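Local coordinates for protein putative secreted glycosylhydrolase (Parabacteroides distasonis ATCC 8503, PDB 3IMM) that is a putative secreted glycosyl hydrolase with a concanavalin-like beta-sandwich fold, probably hydrolysing sugar linkages, at residues D54-V59 and G120-M125; K8-K13 and R194-R199. All coordinates share one frame; numbering follows the deposited sequence.

Overall arrangement
From the N terminus, strand 8-9 supplies the first half of contact 2, completed when residues 194-199 pair with it, 180 residues later. Within the large loop so closed, contact 1 joins strand 49-57 to strand 122-130 and closes a smaller one, so the two nest without crossing. The chain thus illustrates how long-range pairings, here two of them, build one sheet of a beta sandwich. Their centres lie about 17 Å apart, yet they touch, because strand 191-200 runs between strands 8-9 and 49-57: Asp54 OD2 receives Arg194 NE in a salt bridge and probably a hydrogen bond from Asn195 ND2.

Contact 1: D54-V59 and G120-M125; sequences DFKTDV and GEWNHM
Phe55 and Asn123 make the tightly packed centre of this antiparallel pairing, on the face turned toward the second sheet, where Phe55 also meets Ile84. Asn123 CB sits over the middle of the Phe55 ring, 3.7 Å from its centroid, and the amide plane lies only 16° from that of the ring. The ring is there because Phe55 CG stands between its own backbone N and carbonyl carbon (chi1 68°). Selenomethionine Met125 adds its CB at the ring edge, 4.0 Å from Phe55 CE2. Phe55 N donates to Asn123 O, while Phe55 O is gripped twice: by Asn123 N at 2.7 Å and, from above the carbonyl plane, by Asn123 ND2 at 3.0 Å.

The other face is more open to solvent. Here Lys56 CB lies 3.7 Å above the centre of the six-membered ring of Trp122; with its chain extended as far as CD (chi1 177°), Lys56 CD passes over the same face, 3.7 Å from Trp122 NE1. Toward Gly120 the strands part, and a water accepts from Thr57 N and Asn123 ND2 and donates to Glu121 O, before Gly120 N meets Thr57 O directly at 2.8 Å.

Asn123 OD1 accepts from Lys117 N and Asn139 ND2; four partners thus fix the amide's orientation, and it reinforces the pairing at Phe55 O while bridging the parted strands through the water.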
loop_
_atom_site.group_PDB
_atom_site.type_symbol
_atom_site.label_atom_id
_atom_site.label_comp_id
_atom_site.label_asym_id
_atom_site.label_seq_id
_atom_site.Cartn_x
_atom_site.Cartn_y
_atom_site.Cartn_z
ATOM N N ASP A 54 -3.181 8.705 6.446
ATOM C CA ASP A 54 -4.428 8.368 7.091
ATOM C C ASP A 54 -5.231 7.738 5.997
ATOM O O ASP A 54 -5.069 8.120 4.827
ATOM C CB ASP A 54 -5.161 9.618 7.603
ATOM C CG ASP A 54 -4.342 10.436 8.623
ATOM O OD1 ASP A 54 -3.346 9.919 9.161
ATOM O OD2 ASP A 54 -4.696 11.622 8.882
ATOM N N PHE A 55 -6.079 6.766 6.352
ATOM C CA PHE A 55 -7.085 6.278 5.442
ATOM C C PHE A 55 -8.364 5.903 6.180
ATOM O O PHE A 55 -8.333 5.571 7.385
ATOM C CB PHE A 55 -6.552 5.108 4.630
ATOM C CG PHE A 55 -6.304 3.880 5.420
ATOM C CD1 PHE A 55 -7.319 2.912 5.570
ATOM C CD2 PHE A 55 -5.059 3.642 5.994
ATOM C CE1 PHE A 55 -7.083 1.746 6.286
ATOM C CE2 PHE A 55 -4.825 2.480 6.738
ATOM C CZ PHE A 55 -5.830 1.541 6.891
ATOM N N LYS A 56 -9.488 5.983 5.458
ATOM C CA LYS A 56 -10.816 5.561 5.958
ATOM C C LYS A 56 -11.400 4.542 4.991
ATOM O O LYS A 56 -11.379 4.726 3.784
ATOM C CB LYS A 56 -11.735 6.784 6.052
ATOM C CG LYS A 56 -13.188 6.558 6.492
ATOM C CD LYS A 56 -13.933 7.919 6.695
ATOM C CE LYS A 56 -14.245 8.580 5.377
ATOM N NZ LYS A 56 -15.104 9.763 5.513
ATOM N N THR A 57 -11.941 3.469 5.522
ATOM C CA THR A 57 -12.535 2.449 4.683
ATOM C C THR A 57 -14.035 2.592 4.568
ATOM O O THR A 57 -14.684 3.301 5.340
ATOM C CB THR A 57 -12.222 1.027 5.214
ATOM O OG1 THR A 57 -12.931 0.821 6.432
ATOM C CG2 THR A 57 -10.720 0.854 5.438
ATOM N N ASP A 58 -14.529 1.925 3.535
ATOM C CA ASP A 58 -15.908 1.563 3.331
ATOM C C ASP A 58 -16.046 0.053 3.636
ATOM O O ASP A 58 -15.039 -0.686 3.735
ATOM C CB ASP A 58 -16.180 1.734 1.841
ATOM C CG ASP A 58 -17.499 2.346 1.526
ATOM O OD1 ASP A 58 -18.304 2.577 2.452
ATOM O OD2 ASP A 58 -17.698 2.653 0.321
ATOM N N VAL A 59 -17.281 -0.432 3.704
ATOM C CA VAL A 59 -17.520 -1.839 3.887
ATOM C C VAL A 59 -16.906 -2.526 2.671
ATOM O O VAL A 59 -17.199 -2.154 1.550
ATOM C CB VAL A 59 -19.043 -2.193 4.062
ATOM C CG1 VAL A 59 -19.257 -3.693 4.005
ATOM C CG2 VAL A 59 -19.569 -1.644 5.398
ATOM N N GLY A 120 -15.649 3.800 7.895
ATOM C CA GLY A 120 -16.006 5.182 8.310
ATOM C C GLY A 120 -15.229 5.798 9.463
ATOM O O GLY A 120 -15.458 6.971 9.803
ATOM N N GLU A 121 -14.312 5.024 10.061
ATOM C CA GLU A 121 -13.427 5.526 11.115
ATOM C C GLU A 121 -12.076 5.773 10.517
ATOM O O GLU A 121 -11.640 4.971 9.715
ATOM C CB GLU A 121 -13.252 4.488 12.215
ATOM C CG GLU A 121 -14.498 4.133 13.004
ATOM C CD GLU A 121 -15.193 5.348 13.569
ATOM O OE1 GLU A 121 -14.489 6.234 14.107
ATOM O OE2 GLU A 121 -16.442 5.421 13.475
ATOM N N TRP A 122 -11.396 6.843 10.921
ATOM C CA TRP A 122 -10.094 7.153 10.339
ATOM C C TRP A 122 -9.010 6.281 10.922
ATOM O O TRP A 122 -8.979 6.012 12.122
ATOM C CB TRP A 122 -9.734 8.650 10.430
ATOM C CG TRP A 122 -10.398 9.430 9.343
ATOM C CD1 TRP A 122 -11.596 10.052 9.425
ATOM C CD2 TRP A 122 -9.956 9.598 7.987
ATOM N NE1 TRP A 122 -11.925 10.610 8.231
ATOM C CE2 TRP A 122 -10.930 10.368 7.329
ATOM C CE3 TRP A 122 -8.830 9.197 7.275
ATOM C CZ2 TRP A 122 -10.815 10.734 5.984
ATOM C CZ3 TRP A 122 -8.729 9.526 5.926
ATOM C CH2 TRP A 122 -9.706 10.299 5.298
ATOM N N ASN A 123 -8.146 5.817 10.034
ATOM C CA ASN A 123 -6.966 5.034 10.395
ATOM C C ASN A 123 -5.685 5.791 10.102
ATOM O O ASN A 123 -5.664 6.753 9.322
ATOM C CB ASN A 123 -6.900 3.727 9.593
ATOM C CG ASN A 123 -8.102 2.872 9.792
ATOM O OD1 ASN A 123 -8.140 2.018 10.676
ATOM N ND2 ASN A 123 -9.120 3.122 8.997
ATOM N N HIS A 124 -4.603 5.335 10.728
ATOM C CA HIS A 124 -3.282 5.869 10.426
ATOM C C HIS A 124 -2.327 4.705 10.176
ATOM O O HIS A 124 -2.403 3.674 10.844
ATOM C CB HIS A 124 -2.764 6.794 11.546
ATOM C CG HIS A 124 -1.415 7.334 11.258
ATOM N ND1 HIS A 124 -0.266 6.751 11.749
ATOM C CD2 HIS A 124 -1.015 8.323 10.432
ATOM C CE1 HIS A 124 0.779 7.408 11.284
ATOM N NE2 HIS A 124 0.354 8.371 10.493
HETATM N N MSE A 125 -1.476 4.864 9.164
HETATM C CA MSE A 125 -0.498 3.857 8.799
HETATM C C MSE A 125 0.828 4.552 8.499
HETATM O O MSE A 125 0.867 5.572 7.823
HETATM C CB MSE A 125 -0.965 3.050 7.585
HETATM C CG MSE A 125 0.084 2.127 7.013
HETATM SE SE MSE A 125 -0.606 1.150 5.454
HETATM C CE MSE A 125 -1.594 -0.084 6.464
HETATM O O HOH W 1 -11.779 2.869 8.334
#

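Contact 2: K8-K13 and R194-R199; sequences KPLFGK and RNIKIR
Ile196 is the first residue of strand 194-199 to meet the N-terminal segment, and it does so with both backbone and side chain. Its carbonyl O accepts a nearly straight bond from Leu10 N (2.9 Å, 171° at the hydrogen), although the donor stands above the carbonyl plane. A water held by Phe11 N adds a weak bond to the same oxygen. On the side facing the second sheet, where Leu10 and Ile198 meet Ile180, Leu10 CD2 packs 3.6 Å from Ile196 CG2; with CG anti to the backbone N (chi1 178°), the leucine reaches inward between the isoleucines of the strand and the Phe11 ring, whose face its CD2 overlies near the rim. At this end the type I turn from Pro9 to Gly12, with Gly12 N bonded to Pro9 O, carries the chain off the sheet.

At Lys197 the pairing passes through a non-hydrogen-bonded position opposite Pro9, with the two CA atoms, Lys197 CA and Pro9 CA, 4.2 Å apart. Proline is readily accommodated here, since its missing N-H would have pointed away from strand 194-199. Lys8 O, meanwhile, approaches Lys197 CA to 3.1 Å in a CA-H...O contact. The lysine side chain leads off to the other side of the sheet, where it makes a cation-pi contact with Trp7.

Ile198 then forms a hydrogen-bonded pair with Lys8: Lys8 N donates to Ile198 O in its carbonyl plane, and Ile198 N returns a bond to Lys8 O. The two side chains run alongside each other, Lys8 CE lying 3.8 Å from Ile198 CG2, while Lys8 NZ goes on to Tyr46 OH. The same methyl, Ile198 CG2, also meets Leu10 CD1 at 4.0 Å.

Strand 8-9 is the outermost strand, within this chain, of a six-stranded antiparallel sheet in a concanavalin-like beta sandwich.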
loop_
_atom_site.group_PDB
_atom_site.type_symbol
_atom_site.label_atom_id
_atom_site.label_comp_id
_atom_site.label_asym_id
_atom_site.label_seq_id
_atom_site.Cartn_x
_atom_site.Cartn_y
_atom_site.Cartn_z
ATOM N N LYS A 8 7.356 15.983 4.192
ATOM C CA LYS A 8 6.696 16.772 3.157
ATOM C C LYS A 8 5.485 16.000 2.615
ATOM O O LYS A 8 5.474 14.737 2.612
ATOM C CB LYS A 8 7.671 17.106 2.024
ATOM C CG LYS A 8 7.890 15.945 1.066
ATOM C CD LYS A 8 8.978 16.223 0.025
ATOM C CE LYS A 8 9.230 14.968 -0.815
ATOM N NZ LYS A 8 10.242 15.076 -1.905
ATOM N N PRO A 9 4.470 16.745 2.160
ATOM C CA PRO A 9 3.357 16.118 1.496
ATOM C C PRO A 9 3.853 15.286 0.294
ATOM O O PRO A 9 4.650 15.765 -0.520
ATOM C CB PRO A 9 2.504 17.308 1.062
ATOM C CG PRO A 9 3.374 18.464 1.126
ATOM C CD PRO A 9 4.299 18.219 2.214
ATOM N N LEU A 10 3.419 14.044 0.207
ATOM C CA LEU A 10 3.952 13.144 -0.807
ATOM C C LEU A 10 3.709 13.694 -2.213
ATOM O O LEU A 10 4.530 13.510 -3.097
ATOM C CB LEU A 10 3.300 11.758 -0.663
ATOM C CG LEU A 10 3.704 10.687 -1.666
ATOM C CD1 LEU A 10 5.229 10.319 -1.540
ATOM C CD2 LEU A 10 2.767 9.434 -1.525
ATOM N N PHE A 11 2.563 14.326 -2.430
ATOM C CA PHE A 11 2.199 14.754 -3.764
ATOM C C PHE A 11 2.260 16.262 -3.866
ATOM O O PHE A 11 1.740 16.826 -4.821
ATOM C CB PHE A 11 0.802 14.233 -4.194
ATOM C CG PHE A 11 0.680 12.734 -4.236
ATOM C CD1 PHE A 11 1.622 11.947 -4.907
ATOM C CD2 PHE A 11 -0.398 12.101 -3.620
ATOM C CE1 PHE A 11 1.502 10.568 -4.941
ATOM C CE2 PHE A 11 -0.550 10.720 -3.699
ATOM C CZ PHE A 11 0.407 9.945 -4.348
ATOM N N GLY A 12 2.930 16.905 -2.912
ATOM C CA GLY A 12 2.954 18.345 -2.812
ATOM C C GLY A 12 1.587 18.907 -2.534
ATOM O O GLY A 12 0.703 18.190 -2.123
ATOM N N LYS A 13 1.403 20.197 -2.800
ATOM C CA LYS A 13 0.085 20.830 -2.703
ATOM C C LYS A 13 -0.625 20.724 -4.029
ATOM O O LYS A 13 -0.008 20.823 -5.095
ATOM C CB LYS A 13 0.225 22.290 -2.349
ATOM C CG LYS A 13 1.089 22.575 -1.139
ATOM C CD LYS A 13 1.490 24.069 -1.122
ATOM C CE LYS A 13 0.707 24.846 -0.096
ATOM N NZ LYS A 13 1.046 24.352 1.294
ATOM N N ARG A 194 -5.743 10.839 3.458
ATOM C CA ARG A 194 -5.344 12.177 3.861
ATOM C C ARG A 194 -4.049 12.202 4.622
ATOM O O ARG A 194 -3.530 11.168 5.040
ATOM C CB ARG A 194 -6.414 12.911 4.656
ATOM C CG ARG A 194 -6.591 12.379 5.961
ATOM C CD ARG A 194 -7.492 13.239 6.861
ATOM N NE ARG A 194 -7.370 12.537 8.123
ATOM C CZ ARG A 194 -8.266 12.429 9.080
ATOM N NH1 ARG A 194 -9.413 13.046 9.005
ATOM N NH2 ARG A 194 -7.961 11.688 10.152
ATOM N N ASN A 195 -3.499 13.401 4.755
ATOM C CA ASN A 195 -2.218 13.580 5.414
ATOM C C ASN A 195 -1.156 12.597 4.887
ATOM O O ASN A 195 -0.443 12.009 5.658
ATOM C CB ASN A 195 -2.382 13.423 6.941
ATOM C CG ASN A 195 -3.162 14.547 7.547
ATOM O OD1 ASN A 195 -2.867 15.706 7.277
ATOM N ND2 ASN A 195 -4.132 14.223 8.393
ATOM N N ILE A 196 -1.041 12.469 3.569
ATOM C CA ILE A 196 -0.047 11.596 2.953
ATOM C C ILE A 196 1.260 12.370 2.864
ATOM O O ILE A 196 1.373 13.382 2.138
ATOM C CB ILE A 196 -0.466 11.115 1.597
ATOM C CG1 ILE A 196 -1.913 10.645 1.606
ATOM C CG2 ILE A 196 0.434 9.985 1.109
ATOM C CD1 ILE A 196 -2.533 10.665 0.242
ATOM N N LYS A 197 2.242 11.891 3.619
ATOM C CA LYS A 197 3.523 12.559 3.776
ATOM C C LYS A 197 4.682 11.586 3.888
ATOM O O LYS A 197 4.524 10.407 4.171
ATOM C CB LYS A 197 3.499 13.504 4.990
ATOM C CG LYS A 197 3.124 12.827 6.337
ATOM C CD LYS A 197 2.931 13.872 7.394
ATOM C CE LYS A 197 3.115 13.337 8.833
ATOM N NZ LYS A 197 2.871 14.467 9.807
ATOM N N ILE A 198 5.860 12.095 3.630
ATOM C CA ILE A 198 7.036 11.267 3.525
ATOM C C ILE A 198 8.241 12.020 4.121
ATOM O O ILE A 198 8.302 13.244 4.089
ATOM C CB ILE A 198 7.281 10.854 2.054
ATOM C CG1 ILE A 198 8.387 9.809 1.960
ATOM C CG2 ILE A 198 7.602 12.091 1.144
ATOM C CD1 ILE A 198 8.455 9.142 0.595
ATOM N N ARG A 199 9.169 11.281 4.709
ATOM C CA ARG A 199 10.493 11.820 4.998
ATOM C C ARG A 199 11.539 10.733 4.928
ATOM O O ARG A 199 11.225 9.551 4.994
ATOM C CB ARG A 199 10.525 12.502 6.341
ATOM C CG ARG A 199 10.389 11.607 7.471
ATOM C CD ARG A 199 10.589 12.324 8.807
ATOM N NE ARG A 199 10.198 11.374 9.849
ATOM C CZ ARG A 199 9.951 11.691 11.113
ATOM N NH1 ARG A 199 10.032 12.943 11.527
ATOM N NH2 ARG A 199 9.557 10.744 11.949
HETATM O O HOH W 2 0.324 14.741 -0.772
#